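Local coordinates for protein putative metal-dependent hydrolase (Parabacteroides distasonis ATCC 8503, PDB 3KL7) that binds two zinc ions and is probably a metal-dependent hydrolase of the metallo-beta-lactamase superfamily, at residues D153-Y158 against D174-F179; E125-Y130 against G147-F152; L79-I84 against K102-G107; D45-Q50 against K65-L70. One frame throughout, in Å; residues are numbered along the deposited sequence. Where two conformers were deposited one is given.

Contact 1 (D153-Y158 against D174-F179)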
loop_
_atom_site.group_PDB
_atom_site.type_symbol
_atom_site.label_atom_id
_atom_site.label_comp_id
_atom_site.label_asym_id
_atom_site.label_seq_id
_atom_site.Cartn_x
_atom_site.Cartn_y
_atom_site.Cartn_z
ATOM N N ASP A 153 15.457 -1.231 -7.069
ATOM C CA ASP A 153 16.905 -1.035 -6.948
ATOM C C ASP A 153 17.327 -0.980 -5.452
ATOM O O ASP A 153 18.047 -0.090 -5.031
ATOM C CB ASP A 153 17.292 0.270 -7.681
ATOM C CG ASP A 153 18.791 0.487 -7.771
ATOM O OD1 ASP A 153 19.559 -0.499 -7.750
ATOM O OD2 ASP A 153 19.202 1.664 -7.890
ATOM N N GLY A 154 16.837 -1.933 -4.660
ATOM C CA GLY A 154 17.214 -2.029 -3.240
ATOM C C GLY A 154 16.295 -1.276 -2.272
ATOM O O GLY A 154 16.316 -1.536 -1.076
ATOM N N LEU A 155 15.500 -0.336 -2.782
ATOM C CA LEU A 155 14.588 0.429 -1.933
ATOM C C LEU A 155 13.309 -0.362 -1.771
ATOM O O LEU A 155 12.621 -0.612 -2.748
ATOM C CB LEU A 155 14.283 1.787 -2.569
ATOM C CG LEU A 155 13.471 2.755 -1.731
ATOM C CD1 LEU A 155 14.327 3.330 -0.665
ATOM C CD2 LEU A 155 12.924 3.854 -2.607
ATOM N N ARG A 156 12.996 -0.750 -0.530
ATOM C CA ARG A 156 11.819 -1.599 -0.244
ATOM C C ARG A 156 10.671 -0.813 0.362
ATOM O O ARG A 156 10.809 -0.205 1.399
ATOM C CB ARG A 156 12.215 -2.781 0.668
ATOM C CG ARG A 156 13.147 -3.798 -0.053
ATOM C CD ARG A 156 13.904 -4.754 0.888
ATOM N NE ARG A 156 13.048 -5.565 1.771
ATOM C CZ ARG A 156 12.242 -6.555 1.364
ATOM N NH1 ARG A 156 12.125 -6.855 0.088
ATOM N NH2 ARG A 156 11.541 -7.231 2.247
ATOM N N VAL A 157 9.540 -0.836 -0.315
ATOM C CA VAL A 157 8.352 -0.079 0.099
ATOM C C VAL A 157 7.276 -1.082 0.436
ATOM O O VAL A 157 6.871 -1.866 -0.420
ATOM C CB VAL A 157 7.846 0.835 -1.042
ATOM C CG1 VAL A 157 6.611 1.638 -0.605
ATOM C CG2 VAL A 157 8.961 1.756 -1.519
ATOM N N TYR A 158 6.834 -1.079 1.689
ATOM C CA TYR A 158 5.780 -2.000 2.158
ATOM C C TYR A 158 4.452 -1.274 2.172
ATOM O O TYR A 158 4.287 -0.294 2.887
ATOM C CB TYR A 158 6.127 -2.521 3.553
ATOM C CG TYR A 158 5.015 -3.289 4.257
ATOM C CD1 TYR A 158 4.235 -4.198 3.578
ATOM C CD2 TYR A 158 4.785 -3.115 5.608
ATOM C CE1 TYR A 158 3.220 -4.917 4.233
ATOM C CE2 TYR A 158 3.761 -3.823 6.272
ATOM C CZ TYR A 158 2.988 -4.717 5.572
ATOM O OH TYR A 158 1.981 -5.419 6.224
ATOM N N ASP A 174 14.161 -5.320 6.366
ATOM C CA ASP A 174 14.800 -4.275 5.565
ATOM C C ASP A 174 13.811 -3.397 4.801
ATOM O O ASP A 174 14.005 -3.118 3.601
ATOM C CB ASP A 174 15.799 -4.902 4.624
ATOM C CG ASP A 174 16.905 -5.662 5.368
ATOM O OD1 ASP A 174 17.526 -5.072 6.272
ATOM O OD2 ASP A 174 17.147 -6.855 5.046
ATOM N N ILE A 175 12.761 -2.957 5.485
ATOM C CA ILE A 175 11.775 -2.092 4.871
ATOM C C ILE A 175 12.226 -0.642 5.011
ATOM O O ILE A 175 12.447 -0.163 6.106
ATOM C CB ILE A 175 10.381 -2.292 5.488
ATOM C CG1 ILE A 175 9.916 -3.769 5.318
ATOM C CG2 ILE A 175 9.373 -1.342 4.857
ATOM C CD1 ILE A 175 9.669 -4.217 3.845
ATOM N N ASP A 176 12.405 0.038 3.880
ATOM C CA ASP A 176 12.780 1.462 3.884
ATOM C C ASP A 176 11.558 2.356 4.158
ATOM O O ASP A 176 11.634 3.304 4.927
ATOM C CB ASP A 176 13.416 1.850 2.541
ATOM C CG ASP A 176 14.777 1.198 2.325
ATOM O OD1 ASP A 176 15.792 1.716 2.869
ATOM O OD2 ASP A 176 14.838 0.173 1.596
ATOM N N ILE A 177 10.445 2.044 3.506
ATOM C CA ILE A 177 9.224 2.878 3.599
ATOM C C ILE A 177 8.005 1.997 3.814
ATOM O O ILE A 177 7.831 1.016 3.143
ATOM C CB ILE A 177 8.997 3.705 2.302
ATOM C CG1 ILE A 177 10.183 4.643 2.034
ATOM C CG2 ILE A 177 7.663 4.527 2.414
ATOM C CD1 ILE A 177 10.385 5.013 0.556
ATOM N N ALA A 178 7.162 2.358 4.762
ATOM C CA ALA A 178 5.992 1.558 5.047
ATOM C C ALA A 178 4.767 2.395 5.131
ATOM O O ALA A 178 4.784 3.483 5.671
ATOM C CB ALA A 178 6.187 0.740 6.358
ATOM N N PHE A 179 3.693 1.868 4.587
ATOM C CA PHE A 179 2.389 2.436 4.737
ATOM C C PHE A 179 1.549 1.488 5.564
ATOM O O PHE A 179 1.307 0.362 5.156
ATOM C CB PHE A 179 1.740 2.667 3.353
ATOM C CG PHE A 179 2.478 3.682 2.500
ATOM C CD1 PHE A 179 3.624 3.318 1.802
ATOM C CD2 PHE A 179 2.043 4.983 2.422
ATOM C CE1 PHE A 179 4.303 4.239 1.042
ATOM C CE2 PHE A 179 2.723 5.906 1.668
ATOM C CZ PHE A 179 3.853 5.538 0.979
#
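The Phe179 ring is met at its edge, close to its plane, by CG1 of Val157, 3.8 Å from CE1, and by the carbonyl O of Tyr158; Tyr206 of the next strand stacks on the ring. The Arg156 guanidinium likewise presents an edge to the carbonyl of Asp174, while CD1 of Ile175 comes to NH2 obliquely. The bend of the arginine chain at chi3 (58°) brings NE to Asp174 O, where it makes a weak bond of 3.2 Å; the salt-bridge partner, through NH1, is Glu125 of strand 123-128. Between these groups the two backbones run parallel. Tyr158 N donates to Ile177 O at 2.7 Å, and Phe179 N to Tyr158 O at 2.8 Å, both nearly along the C=O axis. Where the strands first meet, Arg156 O takes two donors, Asp176 N and Ile177 N, both in its carbonyl plane. Asp176 answers through its side chain: OD2 receives Arg156 N at 3.0 Å and 175°, on the anti side of the carboxylate, which also pairs with Lys203. Val157 and Ile177 lie side by side on one face of the sheet, and Tyr158 CB touches Ile175 CG2 (3.7 Å) on the other. Parallel strands 155-159 and 177-181 thus join, with an aspartate side chain extending the backbone pairing at their start, in the C-terminal sheet of the metallo-beta-lactamase alpha-beta/beta-alpha fold.

Contact 2 (E125-Y130 against G147-F152)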
loop_
_atom_site.group_PDB
_atom_site.type_symbol
_atom_site.label_atom_id
_atom_site.label_comp_id
_atom_site.label_asym_id
_atom_site.label_seq_id
_atom_site.Cartn_x
_atom_site.Cartn_y
_atom_site.Cartn_z
ATOM N N GLU A 125 6.447 -8.695 -3.682
ATOM C CA GLU A 125 6.148 -9.797 -2.791
ATOM C C GLU A 125 4.791 -9.549 -2.164
ATOM O O GLU A 125 4.521 -8.464 -1.689
ATOM C CB GLU A 125 7.251 -9.930 -1.708
ATOM C CG GLU A 125 8.658 -10.038 -2.309
ATOM C CD GLU A 125 9.760 -9.813 -1.301
ATOM O OE1 GLU A 125 10.084 -10.766 -0.551
ATOM O OE2 GLU A 125 10.324 -8.680 -1.277
ATOM N N ALA A 126 3.929 -10.553 -2.192
ATOM C CA ALA A 126 2.634 -10.460 -1.551
ATOM C C ALA A 126 2.709 -11.045 -0.137
ATOM O O ALA A 126 3.178 -12.184 0.077
ATOM C CB ALA A 126 1.537 -11.191 -2.391
ATOM N N VAL A 127 2.248 -10.267 0.819
ATOM C CA VAL A 127 2.302 -10.649 2.202
ATOM C C VAL A 127 0.875 -10.567 2.783
ATOM O O VAL A 127 -0.005 -9.977 2.171
ATOM C CB VAL A 127 3.284 -9.737 2.989
ATOM C CG1 VAL A 127 4.759 -10.024 2.555
ATOM C CG2 VAL A 127 2.931 -8.258 2.786
ATOM N N PRO A 128 0.647 -11.185 3.950
ATOM C CA PRO A 128 -0.693 -11.193 4.499
ATOM C C PRO A 128 -1.177 -9.818 4.956
ATOM O O PRO A 128 -0.376 -8.940 5.287
ATOM C CB PRO A 128 -0.584 -12.163 5.699
ATOM C CG PRO A 128 0.678 -12.899 5.498
ATOM C CD PRO A 128 1.577 -11.978 4.766
ATOM N N ALA A 129 -2.485 -9.649 4.956
ATOM C CA ALA A 129 -3.109 -8.464 5.456
ATOM C C ALA A 129 -4.542 -8.877 5.915
ATOM O O ALA A 129 -5.417 -9.149 5.064
ATOM C CB ALA A 129 -3.159 -7.390 4.364
ATOM N N TYR A 130 -4.756 -8.948 7.254
ATOM C CA TYR A 130 -6.049 -9.421 7.831
ATOM C C TYR A 130 -6.288 -8.920 9.262
ATOM O O TYR A 130 -5.368 -8.412 9.938
ATOM C CB TYR A 130 -6.112 -10.949 7.834
ATOM C CG TYR A 130 -5.013 -11.605 8.652
ATOM C CD1 TYR A 130 -3.745 -11.816 8.107
ATOM C CD2 TYR A 130 -5.241 -12.013 9.971
ATOM C CE1 TYR A 130 -2.732 -12.411 8.846
ATOM C CE2 TYR A 130 -4.240 -12.604 10.719
ATOM C CZ TYR A 130 -2.974 -12.802 10.149
ATOM O OH TYR A 130 -1.960 -13.397 10.890
ATOM N N GLY A 147 -1.047 -7.591 1.350
ATOM C CA GLY A 147 -0.176 -6.420 1.376
ATOM C C GLY A 147 0.901 -6.709 0.322
ATOM O O GLY A 147 0.995 -7.847 -0.141
ATOM N N TYR A 148 1.696 -5.686 -0.056
ATOM C CA TYR A 148 2.792 -5.843 -1.052
ATOM C C TYR A 148 4.077 -5.195 -0.590
ATOM O O TYR A 148 4.054 -4.151 0.003
ATOM C CB TYR A 148 2.406 -5.216 -2.402
ATOM C CG TYR A 148 1.203 -5.827 -2.992
ATOM C CD1 TYR A 148 1.231 -7.136 -3.462
ATOM C CD2 TYR A 148 0.007 -5.125 -3.064
ATOM C CE1 TYR A 148 0.109 -7.717 -3.997
ATOM C CE2 TYR A 148 -1.108 -5.697 -3.589
ATOM C CZ TYR A 148 -1.061 -7.003 -4.057
ATOM O OH TYR A 148 -2.195 -7.589 -4.583
ATOM N N ILE A 149 5.206 -5.849 -0.873
ATOM C CA ILE A 149 6.505 -5.232 -0.720
ATOM C C ILE A 149 7.022 -5.026 -2.132
ATOM O O ILE A 149 7.139 -5.984 -2.906
ATOM C CB ILE A 149 7.520 -6.133 0.066
ATOM C CG1 ILE A 149 6.925 -6.637 1.372
ATOM C CG2 ILE A 149 8.811 -5.378 0.342
ATOM C CD1 ILE A 149 7.847 -7.624 2.105
ATOM N N LEU A 150 7.314 -3.776 -2.460
ATOM C CA LEU A 150 7.778 -3.394 -3.763
ATOM C C LEU A 150 9.196 -2.993 -3.639
ATOM O O LEU A 150 9.527 -2.128 -2.822
ATOM C CB LEU A 150 6.962 -2.211 -4.272
ATOM C CG LEU A 150 5.470 -2.457 -4.244
ATOM C CD1 LEU A 150 4.716 -1.206 -4.676
ATOM C CD2 LEU A 150 5.149 -3.645 -5.138
ATOM N N THR A 151 10.061 -3.609 -4.427
ATOM C CA THR A 151 11.479 -3.322 -4.355
ATOM C C THR A 151 11.951 -2.648 -5.652
ATOM O O THR A 151 11.781 -3.187 -6.725
ATOM C CB THR A 151 12.302 -4.611 -4.089
ATOM O OG1 THR A 151 11.798 -5.273 -2.900
ATOM C CG2 THR A 151 13.801 -4.271 -3.910
ATOM N N PHE A 152 12.504 -1.434 -5.519
ATOM C CA PHE A 152 13.094 -0.706 -6.631
ATOM C C PHE A 152 14.598 -0.529 -6.334
ATOM O O PHE A 152 14.959 0.210 -5.434
ATOM C CB PHE A 152 12.468 0.685 -6.758
ATOM C CG PHE A 152 10.958 0.700 -6.729
ATOM C CD1 PHE A 152 10.270 0.756 -5.517
ATOM C CD2 PHE A 152 10.231 0.688 -7.904
ATOM C CE1 PHE A 152 8.869 0.793 -5.493
ATOM C CE2 PHE A 152 8.827 0.710 -7.887
ATOM C CZ PHE A 152 8.152 0.772 -6.688
HETATM O O HOH W 1 9.718 -6.858 -3.137
#
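Glu125 OE2 is gripped by Arg156 of strand 155-159 and by a water 2.7 Å away that ties it to the opposite strand. The same water bonds to Ile149 O at 2.7 Å and to Thr151 OG1 at 2.6 Å, as the extended Glu125 chain crosses Ile149. Beneath it, Glu125 and Ile149 form a hydrogen-bonded antiparallel pair: Ile149 N meets Glu125 O in its carbonyl plane at 2.8 Å, and Glu125 N returns a bond to Ile149 O. Tyr148 CA adds a CA-H...O contact to Glu125 O. A second such pair joins Val127 and Gly147, but less regularly: Val127 N sits 46° above the plane of the Gly147 carbonyl, although its N-H points almost straight at the oxygen (171°). The Gly147 N to Val127 O bond, 2.7 Å, is also tilted. Val127 CG2 lies over the Gly147 backbone, 3.5 Å from Gly147 O. Its chi1 (-69°) sets CG1 anti to the carbonyl carbon, facing Ile149 CD1 at 3.9 Å, and leaves CG2 between N and C. Ala126 and Tyr148 form the non-hydrogen-bonded pair between, on the other face, where Ala126 CB approaches CE1 of the ring and the phenol OH bonds to Ile71 O. The Glu125 carboxylate therefore links both strands to the next one through charge and water, and the nearby arginine would be expected to stabilise its ionised form.

Contact 3 (L79-I84 against K102-G107)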
loop_
_atom_site.group_PDB
_atom_site.type_symbol
_atom_site.label_atom_id
_atom_site.label_comp_id
_atom_site.label_asym_id
_atom_site.label_seq_id
_atom_site.Cartn_x
_atom_site.Cartn_y
_atom_site.Cartn_z
ATOM N N LEU A 79 -10.816 -1.205 -4.769
ATOM C CA LEU A 79 -11.037 -1.755 -6.101
ATOM C C LEU A 79 -12.132 -0.981 -6.784
ATOM O O LEU A 79 -13.279 -1.035 -6.379
ATOM C CB LEU A 79 -11.410 -3.261 -6.016
ATOM C CG LEU A 79 -11.755 -3.982 -7.343
ATOM C CD1 LEU A 79 -10.612 -3.903 -8.317
ATOM C CD2 LEU A 79 -12.153 -5.446 -7.100
ATOM N N ASP A 80 -11.763 -0.258 -7.833
ATOM C CA ASP A 80 -12.694 0.546 -8.575
ATOM C C ASP A 80 -12.390 0.460 -10.074
ATOM O O ASP A 80 -11.410 1.037 -10.546
ATOM C CB ASP A 80 -12.610 1.996 -8.104
ATOM C CG ASP A 80 -13.573 2.891 -8.819
ATOM O OD1 ASP A 80 -14.357 2.381 -9.655
ATOM O OD2 ASP A 80 -13.546 4.105 -8.558
ATOM N N PRO A 81 -13.243 -0.266 -10.828
ATOM C CA PRO A 81 -13.064 -0.445 -12.267
ATOM C C PRO A 81 -13.081 0.854 -13.066
ATOM O O PRO A 81 -12.355 0.972 -14.049
ATOM C CB PRO A 81 -14.274 -1.330 -12.664
ATOM C CG PRO A 81 -14.658 -2.017 -11.451
ATOM C CD PRO A 81 -14.386 -1.054 -10.330
ATOM N N LYS A 82 -13.911 1.808 -12.657
ATOM C CA LYS A 82 -14.028 3.088 -13.365
ATOM C C LYS A 82 -12.669 3.801 -13.334
ATOM O O LYS A 82 -12.171 4.275 -14.359
ATOM C CB LYS A 82 -15.126 3.961 -12.710
ATOM C CG LYS A 82 -15.332 5.353 -13.362
ATOM N N ALA A 83 -12.071 3.842 -12.150
ATOM C CA ALA A 83 -10.756 4.444 -11.967
ATOM C C ALA A 83 -9.690 3.671 -12.787
ATOM O O ALA A 83 -8.795 4.277 -13.399
ATOM C CB ALA A 83 -10.394 4.470 -10.489
ATOM N N ILE A 84 -9.808 2.342 -12.800
ATOM C CA ILE A 84 -8.893 1.498 -13.553
ATOM C C ILE A 84 -8.974 1.796 -15.049
ATOM O O ILE A 84 -7.947 1.917 -15.714
ATOM C CB ILE A 84 -9.153 -0.023 -13.274
ATOM C CG1 ILE A 84 -8.652 -0.382 -11.862
ATOM C CG2 ILE A 84 -8.443 -0.900 -14.324
ATOM C CD1 ILE A 84 -8.974 -1.781 -11.426
ATOM N N LYS A 102 -10.739 -11.812 -10.067
ATOM C CA LYS A 102 -11.982 -12.441 -10.519
ATOM C C LYS A 102 -13.033 -11.400 -10.879
ATOM O O LYS A 102 -13.672 -11.486 -11.933
ATOM C CB LYS A 102 -12.540 -13.375 -9.435
ATOM C CG LYS A 102 -12.428 -14.858 -9.749
ATOM C CD LYS A 102 -13.402 -15.270 -10.855
ATOM C CE LYS A 102 -12.710 -15.340 -12.207
ATOM N NZ LYS A 102 -11.869 -16.578 -12.348
ATOM N N LYS A 103 -13.223 -10.427 -9.991
ATOM C CA LYS A 103 -14.224 -9.371 -10.192
ATOM C C LYS A 103 -13.885 -8.517 -11.397
ATOM O O LYS A 103 -14.755 -8.009 -12.043
ATOM C CB LYS A 103 -14.349 -8.480 -8.933
ATOM C CG LYS A 103 -15.003 -9.194 -7.709
ATOM C CD LYS A 103 -15.148 -8.270 -6.489
ATOM C CE LYS A 103 -16.468 -7.481 -6.511
ATOM N NZ LYS A 103 -17.675 -8.369 -6.283
ATOM N N LEU A 104 -12.602 -8.364 -11.687
ATOM C CA LEU A 104 -12.177 -7.564 -12.826
ATOM C C LEU A 104 -12.278 -8.330 -14.094
ATOM O O LEU A 104 -12.644 -7.781 -15.116
ATOM C CB LEU A 104 -10.726 -7.072 -12.648
ATOM C CG LEU A 104 -10.569 -5.795 -11.827
ATOM C CD1 LEU A 104 -9.097 -5.521 -11.567
ATOM C CD2 LEU A 104 -11.267 -4.591 -12.530
ATOM N N GLY A 105 -11.935 -9.610 -14.038
ATOM C CA GLY A 105 -11.942 -10.465 -15.231
ATOM C C GLY A 105 -10.633 -10.363 -16.007
ATOM O O GLY A 105 -10.539 -10.815 -17.142
ATOM N N LYS A 106 -9.622 -9.756 -15.388
ATOM C CA LYS A 106 -8.308 -9.631 -16.007
ATOM C C LYS A 106 -7.271 -9.350 -14.940
ATOM O O LYS A 106 -7.607 -9.004 -13.813
ATOM C CB LYS A 106 -8.304 -8.507 -17.069
ATOM C CG LYS A 106 -8.515 -7.089 -16.506
ATOM C CD LYS A 106 -8.885 -6.036 -17.636
ATOM C CE LYS A 106 -9.080 -4.607 -17.035
ATOM N NZ LYS A 106 -9.765 -3.667 -17.964
ATOM N N GLY A 107 -6.013 -9.511 -15.297
ATOM C CA GLY A 107 -4.932 -9.242 -14.385
ATOM C C GLY A 107 -4.293 -10.505 -13.841
ATOM O O GLY A 107 -4.812 -11.607 -14.018
#
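Leu104 is the hub of a purely apolar contact, touched by three side chains from residues 79-84. Its CD1 meets Ile84 CD1 tip to tip at 3.7 Å, and CD2 of the same leucine is almost as near to that methyl, so the end of Ile84 sits against both branches. Leu79 slides past Leu104 in the opposite direction, the two CD1 atoms 3.9 Å apart, while Leu79 CD2 lies 4.2 Å from both CB and CD of Lys103. Pro81 CG adds a looser touch to Leu104 CD2 at 4.4 Å. With CG anti to the backbone N (chi1 177°), Leu79 reaches across toward Leu104. One step outward, Asp80 is the N-cap of helix 81-87: OD1 accepts a weak bond from Lys82 N, Asp80 O accepts Ile84 N at 3.1 Å, and OD2 is held by Ser55 OG. Asp80 thus caps the first turn, on which Ile84 sits. Across the contact, Gly105, the first residue past helix 98-104, leaves helical angles with a positive phi (86°). Beneath both helices lies the N-terminal sheet: Ile84 and Leu104 share Ile94 of strand 93-96, Ile84 also reaches Ile69, and Leu79 rests on Ile71 of strand 68-71.

Contact 4 (D45-Q50 against K65-L70)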
loop_
_atom_site.group_PDB
_atom_site.type_symbol
_atom_site.label_atom_id
_atom_site.label_comp_id
_atom_site.label_asym_id
_atom_site.label_seq_id
_atom_site.Cartn_x
_atom_site.Cartn_y
_atom_site.Cartn_z
ATOM N N ASP A 45 11.756 5.598 -12.475
ATOM C CA ASP A 45 12.439 5.344 -13.748
ATOM C C ASP A 45 11.453 5.488 -14.971
ATOM O O ASP A 45 11.438 4.649 -15.877
ATOM C CB ASP A 45 13.043 3.920 -13.713
ATOM C CG ASP A 45 14.214 3.735 -14.693
ATOM O OD1 ASP A 45 15.043 4.676 -14.840
ATOM O OD2 ASP A 45 14.308 2.632 -15.292
ATOM N N ASN A 46 10.645 6.550 -14.960
ATOM C CA ASN A 46 9.653 6.825 -16.039
ATOM C C ASN A 46 8.548 5.775 -16.188
ATOM O O ASN A 46 7.903 5.684 -17.236
ATOM C CB ASN A 46 10.356 7.049 -17.375
ATOM C CG ASN A 46 11.137 8.355 -17.405
ATOM O OD1 ASN A 46 10.770 9.329 -16.738
ATOM N ND2 ASN A 46 12.211 8.383 -18.171
ATOM N N HIS A 47 8.337 4.992 -15.141
ATOM C CA HIS A 47 7.223 4.069 -15.079
ATOM C C HIS A 47 6.249 4.590 -14.046
ATOM O O HIS A 47 6.667 5.125 -13.009
ATOM C CB HIS A 47 7.698 2.665 -14.668
ATOM C CG HIS A 47 8.696 2.072 -15.605
ATOM N ND1 HIS A 47 8.361 1.637 -16.872
ATOM C CD2 HIS A 47 10.024 1.847 -15.467
ATOM C CE1 HIS A 47 9.441 1.175 -17.473
ATOM N NE2 HIS A 47 10.464 1.296 -16.643
ATOM N N SER A 48 4.950 4.427 -14.318
ATOM C CA SER A 48 3.913 4.904 -13.419
ATOM C C SER A 48 3.124 3.721 -12.835
ATOM O O SER A 48 2.642 2.866 -13.567
ATOM C CB SER A 48 2.985 5.849 -14.145
ATOM O OG SER A 48 1.982 6.327 -13.276
ATOM N N ILE A 49 3.021 3.686 -11.505
ATOM C CA ILE A 49 2.375 2.587 -10.791
ATOM C C ILE A 49 1.248 3.121 -9.936
ATOM O O ILE A 49 1.466 3.964 -9.080
ATOM C CB ILE A 49 3.353 1.886 -9.869
ATOM C CG1 ILE A 49 4.502 1.237 -10.686
ATOM C CG2 ILE A 49 2.609 0.823 -9.014
ATOM C CD1 ILE A 49 5.909 1.584 -10.164
ATOM N N GLN A 50 0.041 2.633 -10.168
ATOM C CA GLN A 50 -1.085 3.020 -9.350
ATOM C C GLN A 50 -1.408 1.908 -8.387
ATOM O O GLN A 50 -1.466 0.731 -8.776
ATOM C CB GLN A 50 -2.305 3.325 -10.210
ATOM C CG GLN A 50 -2.125 4.499 -11.164
ATOM C CD GLN A 50 -2.226 5.853 -10.476
ATOM O OE1 GLN A 50 -2.470 5.935 -9.273
ATOM N NE2 GLN A 50 -2.045 6.930 -11.253
ATOM N N LYS A 65 -0.722 7.335 -17.922
ATOM C CA LYS A 65 -1.297 6.007 -17.956
ATOM C C LYS A 65 -0.429 5.015 -17.188
ATOM O O LYS A 65 0.803 5.002 -17.329
ATOM C CB LYS A 65 -1.522 5.548 -19.394
ATOM C CG LYS A 65 -2.472 6.470 -20.215
ATOM C CD LYS A 65 -3.845 6.695 -19.518
ATOM C CE LYS A 65 -4.785 7.501 -20.405
ATOM N NZ LYS A 65 -6.039 7.914 -19.709
ATOM N N ALA A 66 -1.087 4.196 -16.360
ATOM C CA ALA A 66 -0.414 3.200 -15.539
ATOM C C ALA A 66 0.336 2.164 -16.373
ATOM O O ALA A 66 -0.215 1.578 -17.299
ATOM C CB ALA A 66 -1.430 2.495 -14.646
ATOM N N ASP A 67 1.589 1.948 -16.042
ATOM C CA ASP A 67 2.297 0.771 -16.514
ATOM C C ASP A 67 1.871 -0.421 -15.658
ATOM O O ASP A 67 1.825 -1.563 -16.132
ATOM C CB ASP A 67 3.801 0.973 -16.410
ATOM C CG ASP A 67 4.324 1.984 -17.419
ATOM O OD1 ASP A 67 4.390 1.644 -18.609
ATOM O OD2 ASP A 67 4.673 3.120 -17.013
ATOM N N ILE A 68 1.546 -0.143 -14.402
ATOM C CA ILE A 68 1.171 -1.171 -13.462
ATOM C C ILE A 68 0.084 -0.688 -12.537
ATOM O O ILE A 68 0.152 0.440 -12.047
ATOM C CB ILE A 68 2.383 -1.598 -12.589
ATOM C CG1 ILE A 68 3.509 -2.133 -13.491
ATOM C CG2 ILE A 68 1.958 -2.677 -11.546
ATOM C CD1 ILE A 68 4.778 -2.443 -12.741
ATOM N N ILE A 69 -0.925 -1.549 -12.294
ATOM C CA ILE A 69 -1.954 -1.283 -11.281
ATOM C C ILE A 69 -1.948 -2.403 -10.260
ATOM O O ILE A 69 -2.111 -3.577 -10.598
ATOM C CB ILE A 69 -3.385 -1.140 -11.911
ATOM C CG1 ILE A 69 -3.387 -0.002 -12.973
ATOM C CG2 ILE A 69 -4.484 -0.888 -10.772
ATOM C CD1 ILE A 69 -4.632 0.068 -13.814
ATOM N N LEU A 70 -1.730 -2.031 -9.011
ATOM C CA LEU A 70 -1.702 -2.968 -7.894
ATOM C C LEU A 70 -3.021 -2.873 -7.115
ATOM O O LEU A 70 -3.375 -1.797 -6.646
ATOM C CB LEU A 70 -0.586 -2.578 -6.926
ATOM C CG LEU A 70 0.680 -3.367 -6.876
ATOM C CD1 LEU A 70 0.380 -4.869 -6.696
ATOM C CD2 LEU A 70 1.483 -3.113 -8.125
HETATM O O HOH W 2 6.967 3.423 -19.316
#
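Gln50 pairs through both its N and its O with the neighbouring strand: N donates to Ile68 O at 2.9 Å and O accepts Leu70 N at 2.8 Å, both bonds close to straight. Ser48 O takes Asp67 N at 2.8 Å, in the carbonyl plane, and a weak, longer bond from Ile68 N. CA-H contacts, among them Ile49 CA to Ile68 O, fill in between.

The side-chain polar bonds gather on Asp67. Its CB points to the other strand, and with CG beside the backbone N (chi1 -70°) the carboxylate swings to Ser48, where OD2 receives Ser48 N at 3.0 Å on its anti lone pair. OD1 pairs with Lys89, and a water lies 3.2 Å from both Asp67 OD1 and Asn46 O, a long link. His47 crosses the carboxylate at about a right angle, ring and carboxylate planes 79° apart; OD2 lies at the ring edge, on the ND1 side, while Tyr121 stacks on the ring.

These strands, 47-51 and 68-71, are parallel neighbours of the N-terminal sheet in the metallo-beta-lactamase fold, and the second leads toward the zinc-binding His73, His75, Asp77 and His78.

Apolar packing across the contact lies on the Ile49 face. Ile49 and Ile68 lie side by side, CG1 to CB 4.0 Å, and Ile49 CG2 continues to Leu70 CD2. On the other face the aliphatic part of Gln50 packs on Ala66: chi1 (-63°) puts CG against Ala66 CB (4.1 Å), and the bend at chi2 then turns the amide end away, with Tyr60 and helix 81-87 also packed around the side chain.

Contacts 1, 2 and 4 lie in the two sheets of one metallo-beta-lactamase domain, while contact 3 joins helices packed on one of them. Contacts 1 and 2 share the C-terminal sheet, their centres 10 Å apart: Val157 N probably bonds to Leu150 O, and Arg156 NH1 lies 2.9 Å from Glu125 OE2. Contact 4 belongs to the other sheet and meets contact 2 across the core, where Tyr148 CE2 is 3.5 Å from Leu70 CD1 and Phe152 packs on Ile49. Contact 3 packs on contact 4, Ile84 CG2 to Ile69 CD1 4.0 Å, whereas contacts 1 and 3 lie 26 Å apart between centres. A zinc ion lies about 9 Å from the side chain of Leu79 and of Ala129, and about 12 Å from that of Phe179.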